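Local coordinates for protein endoglucanase A (Clostridium acetobutylicum, PDB 3IK2) that probably hydrolyses internal beta-1,4-glucosidic bonds of cellulose and related glucans, as a secreted endoglucanase of glycoside hydrolase family 44, at residues Ile424-Thr429 against Asn447-Asp452; Phe399-Asn404 against Leu502-Ile507; Val417-Ser422 against Thr429-Thr434; Asp359-Gly364 against Asn392-Ser397. One frame throughout, in Å; residues are numbered along the deposited sequence.

Contact 1 (Ile424-Thr429 against Asn447-Asp452); sequences INNSST and NKNYTD
The ammonium nitrogen of Lys-448 is gripped from several sides. Lys-448 NZ donates to Ile-424 O at 2.6 Å, with the nitrogen tilted 19° from that carbonyl plane. Lys-448 NZ also donates to a water at 2.8 Å, and that water in turn donates to Ser-428 OG. Gln-305 OE1 is a further partner of NZ, and Asp-369 takes the hydroxyl of Ser-428. The lysine chain is extended except for one bend at chi3 (-86°). That bend carries Lys-448 CE across the turn, 3.2 Å from Asn-425 O and 3.3 Å from Ser-427 O. Ile-424 O, the water and Gln-305 OE1 satisfy the buried ammonium group, and their oxygens probably stabilise its charge.

The backbone adds its own link. Lys-448 N donates to Asn-426 O at 2.7 Å. Beside it, the side chains of Asn-426 and Asn-449 lie side by side and point the same way. Asn-449 ND2 reaches Asn-426 OD1 at 2.8 Å, from above the carbonyl plane, and the two amides are turned 41° apart. The other end of the Asn-449 amide is also held: OD1 accepts from Thr-451 N and Asp-452 N, which come from opposite faces of its plane.

Ser-427 and Asn-447 form an antiparallel non-hydrogen-bonded pair where the two strands meet. Asn-447 OD1 accepts from Asn-449 N. Two successive Asx turns, at Asn-447 and Asn-449, therefore shape the loop that follows strand 440-447 in the beta domain's sheet.

Contact 2 (Phe399-Asn404 against Leu502-Ile507); sequences FNLYNN and LTAVHI
Helix 399-403 runs nearly parallel to strand 503-507, with their axes 16° apart in direction and 8.6 Å apart at closest approach. Leu-401 and His-506 meet at the centre. Their side chains slide past each other in opposite directions. The two methyls of the leucine spread along the strand face that carries Ala-504 and His-506. Leu-401 CD1 lies 3.7 Å from His-506 CB, while Leu-401 CD2 reaches Ala-504 CB at 4.0 Å. With CG anti to the backbone nitrogen (chi1 -172°), the leucine swings its branch across to the strand although its CB does not face it.

The polar link uses the backbone of the same residue. His-506 ND1 donates to Leu-401 O at 2.7 Å, and the bond is nearly straight at 168°. The oxygen lies close to the imidazole plane, and the nitrogen lies almost on the line of the carbonyl bond. Tyr-402 O is also at the ring edge, 3.7 Å from His-506 CE1. These carbonyls belong to the last turn of the helix. Asp-442 bonds the other ring nitrogen, NE2. Both ring nitrogens are therefore engaged, and the rotation of the imidazole is set. The nearby carboxylate probably polarises the ring.

Phe-474 and Ile-444, from the two neighbouring strands, close round Leu-401. This is a helix laid on the face of a beta sheet, where the C-terminal helix of the TIM barrel meets the beta domain.

Contact 3 (Val417-Ser422 against Thr429-Thr434); sequences VKCDTS and TYASVT
Strands 415-421 and 427-433 form a beta hairpin in the beta domain, and this contact lies along its two arms. The strand segments run antiparallel, at 159°, with their axes 6.0 Å apart at closest approach. Val-417 N donates to Ala-431 O at 3.0 Å, with a nearly straight N-H. Further along, the arms splay and water enters between them. One water lies 2.7 Å from Val-417 O and makes a weak bond with Ala-431 N. A second lies 2.8 Å from Cys-419 O and 2.6 Å from Thr-429 O. The strands are thus partly joined through solvent molecules where direct backbone bonds would otherwise run.

Side chains fill the face that carries Val-417, Cys-419 and Ala-431. Val-417 CG2 touches Ala-431 CB, and Cys-419 CB packs on the same methyl at 3.7 Å, roughly at right angles to it. The cysteine sulfur is anti to its backbone nitrogen (chi1 -168°), which sets SG between Ala-431 CB and Thr-429, with Cys-419 SG 3.6 Å from Thr-429 OG1. The Thr-429 hydroxyl, OG1, makes a weak bond to Cys-419 O at 3.5 Å. Thr-421 and Thr-429 cross obliquely, so that CB of the former meets OG1 of the latter. The hydroxyl of Thr-421 itself bonds Ser-427 OG.

Strand 2-15 flanks the hairpin beside strand 415-421, where Val-5 and Ile-7 touch Cys-419. Strand 440-447 flanks strand 427-433. Tyr-430 lies against helix 361-376, where its hydroxyl bonds Asp-369.

Contact 4 (Asp359-Gly364 against Asn392-Ser397); sequences DHISGG and NNYVQS
The ring of Tyr-394 lies flat against the backbone that starts helix 361-376. Ile-361 N sits over the centre of one ring face, 3.6 Å above it, and His-360 C lies over the same face nearer the rim. Ile-361 CA is 3.6 Å from Tyr-394 CD1. The side chain of Ile-361 then slants over the CE1 side of the ring. Its CG1 is anti to the backbone nitrogen (chi1 -176°), which brings Ile-361 CD1 to 3.7 Å from Tyr-394 CE1. At the root of the tyrosine, Tyr-394 CB comes 3.2 Å from His-360 O. That carbonyl accepts from Gly-364 N within the first helical turn. The tyrosine hydroxyl is held beyond the two segments, by Asp-475 O.

Both segments are helix starts, with His-360 and Asn-392 at the N-cap positions. The two helices follow the last two strands of the TIM barrel, 347-353 and 379-384, and so are neighbours on its outside. They approach closely at Gly-364, whose CA is 3.4 Å from Tyr-394 O. The absence of a side chain there lets the backbones come together.

Asn-393 turns its amide towards the loop before the first helix. Asn-393 OD1 meets Asp-359 CB at 3.2 Å. ND2 donates to a water, which in turn donates to Asp-359 O at 2.6 Å and lies in the plane of the Tyr-394 ring, at its edge. Ser-479 OG is the other partner of this amide nitrogen. Phe-474, on strand 468-475, touches both Ile-361 and Tyr-394.

Contacts 2, 3 and 4 are buried, while contact 1 is partly buried at one end of the beta domain. Contacts 2 and 4 both use helix 393-403: contact 4 joins its start to another barrel helix, and contact 2 joins its end to the sheet. Ile-361 also packs on Leu-502, linking the two. Contacts 1 and 3 share strand 427-433 and Thr-429, and a probable hydrogen bond between the hydroxyls of Ser-427 and Thr-421 joins them. The chemistry differs with place. Contact 1 is mostly polar, contact 3 mixes apolar side chains with bridging waters, contact 2 sets one histidine bond among apolar groups, and contact 4 has no direct hydrogen bond.

Contact 1 (Ile424-Thr429 against Asn447-Asp452)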
loop_
_atom_site.group_PDB
_atom_site.type_symbol
_atom_site.label_atom_id
_atom_site.label_comp_id
_atom_site.label_asym_id
_atom_site.label_seq_id
_atom_site.Cartn_x
_atom_site.Cartn_y
_atom_site.Cartn_z
ATOM N N ILE A 424 -12.109 -15.941 15.174
ATOM C CA ILE A 424 -11.291 -14.864 14.613
ATOM C C ILE A 424 -10.030 -14.550 15.407
ATOM O O ILE A 424 -9.132 -13.900 14.885
ATOM C CB ILE A 424 -12.114 -13.565 14.316
ATOM C CG1 ILE A 424 -12.655 -12.932 15.601
ATOM C CG2 ILE A 424 -13.280 -13.867 13.333
ATOM C CD1 ILE A 424 -13.702 -11.784 15.332
ATOM N N ASN A 425 -9.963 -14.995 16.663
ATOM C CA ASN A 425 -8.754 -14.816 17.439
ATOM C C ASN A 425 -7.661 -15.795 16.994
ATOM O O ASN A 425 -6.502 -15.410 16.814
ATOM C CB ASN A 425 -9.029 -14.930 18.961
ATOM C CG ASN A 425 -7.850 -14.455 19.808
ATOM O OD1 ASN A 425 -7.440 -15.112 20.777
ATOM N ND2 ASN A 425 -7.314 -13.303 19.461
ATOM N N ASN A 426 -8.042 -17.053 16.787
ATOM C CA ASN A 426 -7.045 -18.079 16.526
ATOM C C ASN A 426 -6.841 -18.388 15.072
ATOM O O ASN A 426 -5.812 -18.933 14.683
ATOM C CB ASN A 426 -7.326 -19.323 17.362
ATOM C CG ASN A 426 -7.021 -19.080 18.823
ATOM O OD1 ASN A 426 -5.857 -18.854 19.186
ATOM N ND2 ASN A 426 -8.065 -19.045 19.660
ATOM N N SER A 427 -7.800 -17.968 14.258
ATOM C CA SER A 427 -7.697 -18.192 12.826
ATOM C C SER A 427 -8.043 -16.965 11.994
ATOM O O SER A 427 -8.722 -16.032 12.478
ATOM C CB SER A 427 -8.586 -19.373 12.438
ATOM O OG SER A 427 -9.930 -18.976 12.319
ATOM N N SER A 428 -7.542 -16.961 10.757
ATOM C CA SER A 428 -8.081 -16.119 9.670
ATOM C C SER A 428 -8.402 -17.006 8.485
ATOM O O SER A 428 -7.639 -17.903 8.185
ATOM C CB SER A 428 -7.095 -15.031 9.247
ATOM O OG SER A 428 -7.045 -14.023 10.224
ATOM N N THR A 429 -9.541 -16.770 7.837
ATOM C CA THR A 429 -9.975 -17.571 6.669
ATOM C C THR A 429 -10.538 -16.654 5.580
ATOM O O THR A 429 -11.386 -15.802 5.852
ATOM C CB THR A 429 -11.074 -18.637 7.018
ATOM O OG1 THR A 429 -12.249 -17.976 7.538
ATOM C CG2 THR A 429 -10.536 -19.709 8.018
ATOM N N ASN A 447 -3.506 -20.484 11.112
ATOM C CA ASN A 447 -3.637 -20.730 12.522
ATOM C C ASN A 447 -2.688 -19.760 13.245
ATOM O O ASN A 447 -1.474 -19.954 13.244
ATOM C CB ASN A 447 -3.323 -22.221 12.816
ATOM C CG ASN A 447 -3.306 -22.557 14.311
ATOM O OD1 ASN A 447 -3.596 -21.730 15.161
ATOM N ND2 ASN A 447 -2.955 -23.806 14.625
ATOM N N LYS A 448 -3.250 -18.705 13.835
ATOM C CA LYS A 448 -2.459 -17.697 14.558
ATOM C C LYS A 448 -2.059 -18.172 15.980
ATOM O O LYS A 448 -1.302 -17.491 16.675
ATOM C CB LYS A 448 -3.182 -16.317 14.630
ATOM C CG LYS A 448 -3.693 -15.720 13.292
ATOM C CD LYS A 448 -4.474 -14.388 13.459
ATOM C CE LYS A 448 -5.963 -14.622 13.751
ATOM N NZ LYS A 448 -6.756 -13.354 13.977
ATOM N N ASN A 449 -2.560 -19.329 16.400
ATOM C CA ASN A 449 -2.234 -19.840 17.718
ATOM C C ASN A 449 -0.766 -20.232 17.820
ATOM O O ASN A 449 -0.179 -20.827 16.897
ATOM C CB ASN A 449 -3.158 -20.992 18.177
ATOM C CG ASN A 449 -3.119 -21.187 19.692
ATOM O OD1 ASN A 449 -2.194 -21.798 20.243
ATOM N ND2 ASN A 449 -4.112 -20.638 20.371
ATOM N N TYR A 450 -0.174 -19.872 18.953
ATOM C CA TYR A 450 1.259 -20.035 19.122
ATOM C C TYR A 450 1.646 -21.475 19.420
ATOM O O TYR A 450 2.803 -21.837 19.238
ATOM C CB TYR A 450 1.780 -19.127 20.236
ATOM C CG TYR A 450 3.039 -18.412 19.835
ATOM C CD1 TYR A 450 2.975 -17.197 19.154
ATOM C CD2 TYR A 450 4.286 -18.953 20.112
ATOM C CE1 TYR A 450 4.111 -16.550 18.752
ATOM C CE2 TYR A 450 5.440 -18.307 19.721
ATOM C CZ TYR A 450 5.340 -17.102 19.040
ATOM O OH TYR A 450 6.489 -16.435 18.651
ATOM N N THR A 451 0.696 -22.287 19.905
ATOM C CA THR A 451 1.039 -23.612 20.432
ATOM C C THR A 451 0.085 -24.753 20.021
ATOM O O THR A 451 0.487 -25.913 19.961
ATOM C CB THR A 451 1.138 -23.563 21.999
ATOM O OG1 THR A 451 -0.148 -23.253 22.552
ATOM C CG2 THR A 451 2.128 -22.498 22.440
ATOM N N ASP A 452 -1.179 -24.426 19.762
ATOM C CA ASP A 452 -2.215 -25.444 19.533
ATOM C C ASP A 452 -2.562 -25.619 18.055
ATOM O O ASP A 452 -2.503 -24.680 17.277
ATOM C CB ASP A 452 -3.495 -25.063 20.281
ATOM C CG ASP A 452 -3.289 -24.924 21.789
ATOM O OD1 ASP A 452 -2.278 -25.441 22.329
ATOM O OD2 ASP A 452 -4.157 -24.277 22.427
HETATM O O HOH W 1 -8.776 -12.930 12.132
#

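Contact 2 (Phe399-Asn404 against Leu502-Ile507)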
loop_
_atom_site.group_PDB
_atom_site.type_symbol
_atom_site.label_atom_id
_atom_site.label_comp_id
_atom_site.label_asym_id
_atom_site.label_seq_id
_atom_site.Cartn_x
_atom_site.Cartn_y
_atom_site.Cartn_z
ATOM N N PHE A 399 3.264 -13.152 0.185
ATOM C CA PHE A 399 2.984 -12.771 -1.190
ATOM C C PHE A 399 2.875 -13.998 -2.108
ATOM O O PHE A 399 1.951 -14.105 -2.924
ATOM C CB PHE A 399 4.068 -11.820 -1.720
ATOM C CG PHE A 399 3.870 -10.373 -1.334
ATOM C CD1 PHE A 399 4.392 -9.869 -0.136
ATOM C CD2 PHE A 399 3.173 -9.495 -2.187
ATOM C CE1 PHE A 399 4.216 -8.506 0.219
ATOM C CE2 PHE A 399 3.004 -8.126 -1.835
ATOM C CZ PHE A 399 3.514 -7.638 -0.637
ATOM N N ASN A 400 3.839 -14.908 -2.004
ATOM C CA ASN A 400 3.802 -16.160 -2.783
ATOM C C ASN A 400 2.649 -17.072 -2.410
ATOM O O ASN A 400 2.153 -17.813 -3.251
ATOM C CB ASN A 400 5.121 -16.923 -2.668
ATOM C CG ASN A 400 6.217 -16.241 -3.406
ATOM O OD1 ASN A 400 5.950 -15.589 -4.413
ATOM N ND2 ASN A 400 7.453 -16.347 -2.911
ATOM N N LEU A 401 2.207 -17.016 -1.160
ATOM C CA LEU A 401 1.065 -17.831 -0.762
ATOM C C LEU A 401 -0.172 -17.478 -1.573
ATOM O O LEU A 401 -0.977 -18.335 -1.877
ATOM C CB LEU A 401 0.763 -17.711 0.737
ATOM C CG LEU A 401 -0.298 -18.704 1.240
ATOM C CD1 LEU A 401 0.238 -20.131 1.190
ATOM C CD2 LEU A 401 -0.821 -18.349 2.637
ATOM N N TYR A 402 -0.316 -16.207 -1.921
ATOM C CA TYR A 402 -1.432 -15.790 -2.736
ATOM C C TYR A 402 -1.283 -16.116 -4.219
ATOM O O TYR A 402 -2.193 -16.722 -4.795
ATOM C CB TYR A 402 -1.746 -14.307 -2.502
ATOM C CG TYR A 402 -2.505 -14.098 -1.213
ATOM C CD1 TYR A 402 -3.901 -14.062 -1.210
ATOM C CD2 TYR A 402 -1.827 -13.996 0.009
ATOM C CE1 TYR A 402 -4.610 -13.894 -0.011
ATOM C CE2 TYR A 402 -2.540 -13.829 1.237
ATOM C CZ TYR A 402 -3.931 -13.790 1.199
ATOM O OH TYR A 402 -4.641 -13.618 2.363
ATOM N N ASN A 403 -0.139 -15.755 -4.813
ATOM C CA ASN A 403 0.018 -15.720 -6.286
ATOM C C ASN A 403 1.171 -16.511 -6.901
ATOM O O ASN A 403 1.410 -16.466 -8.097
ATOM C CB ASN A 403 0.103 -14.277 -6.768
ATOM C CG ASN A 403 -1.135 -13.503 -6.437
ATOM O OD1 ASN A 403 -2.224 -13.888 -6.848
ATOM N ND2 ASN A 403 -0.987 -12.432 -5.648
ATOM N N ASN A 404 1.887 -17.240 -6.082
ATOM C CA ASN A 404 2.840 -18.178 -6.624
ATOM C C ASN A 404 3.121 -19.248 -5.587
ATOM O O ASN A 404 4.246 -19.443 -5.182
ATOM C CB ASN A 404 4.108 -17.452 -7.068
ATOM C CG ASN A 404 5.081 -18.371 -7.763
ATOM O OD1 ASN A 404 4.698 -19.410 -8.287
ATOM N ND2 ASN A 404 6.348 -17.980 -7.788
ATOM N N LEU A 502 0.807 -21.778 14.114
ATOM C CA LEU A 502 1.681 -20.872 13.362
ATOM C C LEU A 502 1.949 -21.427 11.972
ATOM O O LEU A 502 3.089 -21.660 11.583
ATOM C CB LEU A 502 2.993 -20.570 14.103
ATOM C CG LEU A 502 2.879 -20.024 15.537
ATOM C CD1 LEU A 502 4.255 -20.006 16.232
ATOM C CD2 LEU A 502 2.182 -18.639 15.592
ATOM N N THR A 503 0.863 -21.633 11.231
ATOM C CA THR A 503 0.921 -22.212 9.895
ATOM C C THR A 503 -0.049 -21.388 9.078
ATOM O O THR A 503 -1.153 -21.048 9.552
ATOM C CB THR A 503 0.512 -23.722 9.905
ATOM O OG1 THR A 503 1.450 -24.444 10.691
ATOM C CG2 THR A 503 0.505 -24.349 8.479
ATOM N N ALA A 504 0.384 -21.032 7.868
ATOM C CA ALA A 504 -0.511 -20.407 6.891
ATOM C C ALA A 504 -0.562 -21.314 5.651
ATOM O O ALA A 504 0.468 -21.779 5.169
ATOM C CB ALA A 504 -0.033 -19.001 6.528
ATOM N N VAL A 505 -1.767 -21.527 5.135
ATOM C CA VAL A 505 -2.023 -22.507 4.101
ATOM C C VAL A 505 -2.925 -21.875 3.015
ATOM O O VAL A 505 -3.744 -21.016 3.328
ATOM C CB VAL A 505 -2.678 -23.794 4.818
ATOM C CG1 VAL A 505 -3.987 -24.231 4.231
ATOM C CG2 VAL A 505 -1.693 -24.889 5.071
ATOM N N HIS A 506 -2.724 -22.300 1.760
ATOM C CA HIS A 506 -3.594 -22.018 0.607
ATOM C C HIS A 506 -4.203 -23.373 0.151
ATOM O O HIS A 506 -3.475 -24.305 -0.228
ATOM C CB HIS A 506 -2.751 -21.371 -0.544
ATOM C CG HIS A 506 -3.541 -20.932 -1.748
ATOM N ND1 HIS A 506 -3.127 -19.893 -2.571
ATOM C CD2 HIS A 506 -4.711 -21.374 -2.269
ATOM C CE1 HIS A 506 -3.995 -19.733 -3.546
ATOM N NE2 HIS A 506 -4.971 -20.612 -3.389
ATOM N N ILE A 507 -5.533 -23.483 0.204
ATOM C CA ILE A 507 -6.223 -24.707 -0.201
ATOM C C ILE A 507 -6.834 -24.472 -1.574
ATOM O O ILE A 507 -7.491 -23.454 -1.784
ATOM C CB ILE A 507 -7.334 -25.109 0.810
ATOM C CG1 ILE A 507 -6.742 -25.298 2.211
ATOM C CG2 ILE A 507 -8.112 -26.378 0.333
ATOM C CD1 ILE A 507 -7.751 -25.598 3.276
#

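Contact 3 (Val417-Ser422 against Thr429-Thr434)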
loop_
_atom_site.group_PDB
_atom_site.type_symbol
_atom_site.label_atom_id
_atom_site.label_comp_id
_atom_site.label_asym_id
_atom_site.label_seq_id
_atom_site.Cartn_x
_atom_site.Cartn_y
_atom_site.Cartn_z
ATOM N N VAL A 417 -15.494 -14.368 -1.475
ATOM C CA VAL A 417 -16.819 -14.861 -1.125
ATOM C C VAL A 417 -16.900 -15.075 0.369
ATOM O O VAL A 417 -15.880 -15.130 1.049
ATOM C CB VAL A 417 -17.236 -16.161 -1.917
ATOM C CG1 VAL A 417 -17.165 -15.938 -3.474
ATOM C CG2 VAL A 417 -16.407 -17.361 -1.507
ATOM N N LYS A 418 -18.128 -15.163 0.873
ATOM C CA LYS A 418 -18.407 -15.454 2.267
ATOM C C LYS A 418 -17.579 -16.617 2.812
ATOM O O LYS A 418 -17.655 -17.721 2.308
ATOM C CB LYS A 418 -19.892 -15.761 2.447
ATOM C CG LYS A 418 -20.229 -16.201 3.865
ATOM C CD LYS A 418 -21.735 -16.302 4.023
ATOM C CE LYS A 418 -22.112 -17.137 5.253
ATOM N NZ LYS A 418 -23.607 -17.130 5.455
ATOM N N CYS A 419 -16.815 -16.342 3.866
ATOM C CA CYS A 419 -15.946 -17.310 4.473
ATOM C C CYS A 419 -15.817 -16.925 5.931
ATOM O O CYS A 419 -14.928 -16.149 6.309
ATOM C CB CYS A 419 -14.578 -17.318 3.800
ATOM S SG CYS A 419 -13.560 -18.721 4.271
ATOM N N ASP A 420 -16.736 -17.452 6.743
ATOM C CA ASP A 420 -16.827 -17.087 8.162
ATOM C C ASP A 420 -16.241 -18.176 9.022
ATOM O O ASP A 420 -16.705 -19.324 8.991
ATOM C CB ASP A 420 -18.279 -16.842 8.595
ATOM C CG ASP A 420 -18.931 -15.680 7.846
ATOM O OD1 ASP A 420 -18.227 -14.695 7.519
ATOM O OD2 ASP A 420 -20.157 -15.734 7.606
ATOM N N THR A 421 -15.228 -17.800 9.797
ATOM C CA THR A 421 -14.651 -18.678 10.786
ATOM C C THR A 421 -15.345 -18.443 12.134
ATOM O O THR A 421 -15.759 -17.322 12.434
ATOM C CB THR A 421 -13.113 -18.476 10.878
ATOM O OG1 THR A 421 -12.543 -19.480 11.712
ATOM C CG2 THR A 421 -12.747 -17.110 11.414
ATOM N N SER A 422 -15.466 -19.499 12.930
ATOM C CA SER A 422 -16.034 -19.406 14.272
ATOM C C SER A 422 -15.007 -18.919 15.292
ATOM O O SER A 422 -15.352 -18.655 16.445
ATOM C CB SER A 422 -16.606 -20.757 14.707
ATOM O OG SER A 422 -15.578 -21.724 14.817
ATOM N N THR A 429 -9.541 -16.770 7.837
ATOM C CA THR A 429 -9.975 -17.571 6.669
ATOM C C THR A 429 -10.538 -16.654 5.580
ATOM O O THR A 429 -11.386 -15.802 5.852
ATOM C CB THR A 429 -11.074 -18.637 7.018
ATOM O OG1 THR A 429 -12.249 -17.976 7.538
ATOM C CG2 THR A 429 -10.536 -19.709 8.018
ATOM N N TYR A 430 -10.041 -16.839 4.359
ATOM C CA TYR A 430 -10.497 -16.099 3.180
ATOM C C TYR A 430 -10.797 -17.129 2.111
ATOM O O TYR A 430 -10.057 -18.082 1.956
ATOM C CB TYR A 430 -9.427 -15.047 2.714
ATOM C CG TYR A 430 -9.057 -14.075 3.845
ATOM C CD1 TYR A 430 -9.893 -13.014 4.174
ATOM C CD2 TYR A 430 -7.901 -14.266 4.626
ATOM C CE1 TYR A 430 -9.595 -12.157 5.235
ATOM C CE2 TYR A 430 -7.585 -13.405 5.664
ATOM C CZ TYR A 430 -8.442 -12.363 5.968
ATOM O OH TYR A 430 -8.152 -11.498 7.000
ATOM N N ALA A 431 -11.901 -16.957 1.407
ATOM C CA ALA A 431 -12.226 -17.809 0.253
ATOM C C ALA A 431 -12.455 -16.951 -0.963
ATOM O O ALA A 431 -13.003 -15.839 -0.855
ATOM C CB ALA A 431 -13.461 -18.678 0.546
ATOM N N SER A 432 -12.033 -17.446 -2.119
ATOM C CA SER A 432 -12.270 -16.741 -3.369
ATOM C C SER A 432 -12.659 -17.679 -4.513
ATOM O O SER A 432 -12.284 -18.872 -4.554
ATOM C CB SER A 432 -11.043 -15.916 -3.791
ATOM O OG SER A 432 -9.960 -16.772 -4.081
ATOM N N VAL A 433 -13.390 -17.115 -5.465
ATOM C CA VAL A 433 -13.699 -17.842 -6.689
ATOM C C VAL A 433 -13.000 -17.072 -7.827
ATOM O O VAL A 433 -12.551 -15.960 -7.624
ATOM C CB VAL A 433 -15.254 -18.072 -6.808
ATOM C CG1 VAL A 433 -15.690 -18.145 -8.202
ATOM C CG2 VAL A 433 -15.677 -19.351 -6.048
ATOM N N THR A 434 -12.854 -17.689 -8.993
ATOM C CA THR A 434 -12.196 -17.069 -10.137
ATOM C C THR A 434 -13.277 -16.879 -11.211
ATOM O O THR A 434 -13.908 -17.856 -11.648
ATOM C CB THR A 434 -11.003 -17.946 -10.620
ATOM O OG1 THR A 434 -10.084 -18.152 -9.530
ATOM C CG2 THR A 434 -10.266 -17.312 -11.805
HETATM O O HOH W 2 -13.666 -14.332 2.351
HETATM O O HOH W 3 -13.277 -14.234 5.048
#

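Contact 4 (Asp359-Gly364 against Asn392-Ser397)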
loop_
_atom_site.group_PDB
_atom_site.type_symbol
_atom_site.label_atom_id
_atom_site.label_comp_id
_atom_site.label_asym_id
_atom_site.label_seq_id
_atom_site.Cartn_x
_atom_site.Cartn_y
_atom_site.Cartn_z
ATOM N N ASP A 359 11.098 -11.602 9.027
ATOM C CA ASP A 359 11.821 -12.833 8.864
ATOM C C ASP A 359 11.373 -13.911 9.870
ATOM O O ASP A 359 12.118 -14.837 10.158
ATOM C CB ASP A 359 13.328 -12.563 8.941
ATOM C CG ASP A 359 13.765 -11.993 10.292
ATOM O OD1 ASP A 359 12.915 -11.782 11.185
ATOM O OD2 ASP A 359 14.980 -11.735 10.440
ATOM N N HIS A 360 10.123 -13.799 10.321
ATOM C CA HIS A 360 9.521 -14.654 11.358
ATOM C C HIS A 360 8.109 -15.080 10.918
ATOM O O HIS A 360 7.440 -14.338 10.210
ATOM C CB HIS A 360 9.436 -13.839 12.673
ATOM C CG HIS A 360 8.913 -14.611 13.841
ATOM N ND1 HIS A 360 9.704 -15.460 14.592
ATOM C CD2 HIS A 360 7.682 -14.658 14.396
ATOM C CE1 HIS A 360 8.983 -15.983 15.566
ATOM N NE2 HIS A 360 7.750 -15.519 15.464
ATOM N N ILE A 361 7.653 -16.259 11.341
ATOM C CA ILE A 361 6.306 -16.751 10.975
ATOM C C ILE A 361 5.179 -15.764 11.337
ATOM O O ILE A 361 4.196 -15.630 10.585
ATOM C CB ILE A 361 6.028 -18.197 11.576
ATOM C CG1 ILE A 361 4.671 -18.790 11.134
ATOM C CG2 ILE A 361 6.075 -18.186 13.125
ATOM C CD1 ILE A 361 4.379 -18.830 9.610
ATOM N N SER A 362 5.296 -15.100 12.497
ATOM C CA SER A 362 4.318 -14.060 12.920
ATOM C C SER A 362 4.277 -12.866 11.941
ATOM O O SER A 362 3.239 -12.256 11.733
ATOM C CB SER A 362 4.590 -13.587 14.381
ATOM O OG SER A 362 5.818 -12.880 14.477
ATOM N N GLY A 363 5.413 -12.533 11.351
ATOM C CA GLY A 363 5.453 -11.527 10.300
ATOM C C GLY A 363 4.847 -11.993 8.985
ATOM O O GLY A 363 4.198 -11.211 8.276
ATOM N N GLY A 364 5.058 -13.263 8.641
ATOM C CA GLY A 364 4.392 -13.858 7.454
ATOM C C GLY A 364 2.886 -14.025 7.603
ATOM O O GLY A 364 2.125 -13.842 6.664
ATOM N N ASN A 392 13.324 -10.435 4.873
ATOM C CA ASN A 392 11.870 -10.451 4.719
ATOM C C ASN A 392 11.318 -11.741 4.136
ATOM O O ASN A 392 10.278 -11.718 3.446
ATOM C CB ASN A 392 11.440 -9.255 3.845
ATOM C CG ASN A 392 12.180 -9.193 2.471
ATOM O OD1 ASN A 392 12.788 -10.175 1.998
ATOM N ND2 ASN A 392 12.091 -8.029 1.822
ATOM N N ASN A 393 12.003 -12.856 4.392
ATOM C CA ASN A 393 11.647 -14.150 3.791
ATOM C C ASN A 393 10.220 -14.594 4.091
ATOM O O ASN A 393 9.573 -15.209 3.258
ATOM C CB ASN A 393 12.666 -15.277 4.158
ATOM C CG ASN A 393 12.839 -15.461 5.681
ATOM O OD1 ASN A 393 13.023 -14.488 6.407
ATOM N ND2 ASN A 393 12.810 -16.713 6.150
ATOM N N TYR A 394 9.722 -14.305 5.281
ATOM C CA TYR A 394 8.318 -14.636 5.577
ATOM C C TYR A 394 7.297 -13.671 4.962
ATOM O O TYR A 394 6.209 -14.078 4.620
ATOM C CB TYR A 394 8.084 -14.798 7.078
ATOM C CG TYR A 394 8.432 -16.180 7.609
ATOM C CD1 TYR A 394 7.477 -17.212 7.629
ATOM C CD2 TYR A 394 9.713 -16.453 8.105
ATOM C CE1 TYR A 394 7.794 -18.483 8.125
ATOM C CE2 TYR A 394 10.039 -17.708 8.608
ATOM C CZ TYR A 394 9.083 -18.722 8.619
ATOM O OH TYR A 394 9.437 -19.973 9.118
ATOM N N VAL A 395 7.659 -12.395 4.818
ATOM C CA VAL A 395 6.879 -11.474 4.008
ATOM C C VAL A 395 6.793 -12.010 2.566
ATOM O O VAL A 395 5.712 -12.040 1.960
ATOM C CB VAL A 395 7.432 -10.014 4.054
ATOM C CG1 VAL A 395 6.858 -9.163 2.877
ATOM C CG2 VAL A 395 7.111 -9.359 5.407
ATOM N N GLN A 396 7.917 -12.466 2.023
ATOM C CA GLN A 396 7.873 -12.986 0.664
ATOM C C GLN A 396 6.980 -14.220 0.593
ATOM O O GLN A 396 6.217 -14.361 -0.350
ATOM C CB GLN A 396 9.282 -13.294 0.147
ATOM C CG GLN A 396 10.160 -12.082 0.064
ATOM C CD GLN A 396 11.412 -12.326 -0.760
ATOM O OE1 GLN A 396 11.353 -12.964 -1.801
ATOM N NE2 GLN A 396 12.533 -11.770 -0.324
ATOM N N SER A 397 7.027 -15.088 1.608
ATOM C CA SER A 397 6.123 -16.262 1.630
ATOM C C SER A 397 4.645 -15.872 1.542
ATOM O O SER A 397 3.877 -16.550 0.885
ATOM C CB SER A 397 6.287 -17.118 2.882
ATOM O OG SER A 397 7.623 -17.326 3.219
HETATM O O HOH W 4 13.693 -16.582 8.994
#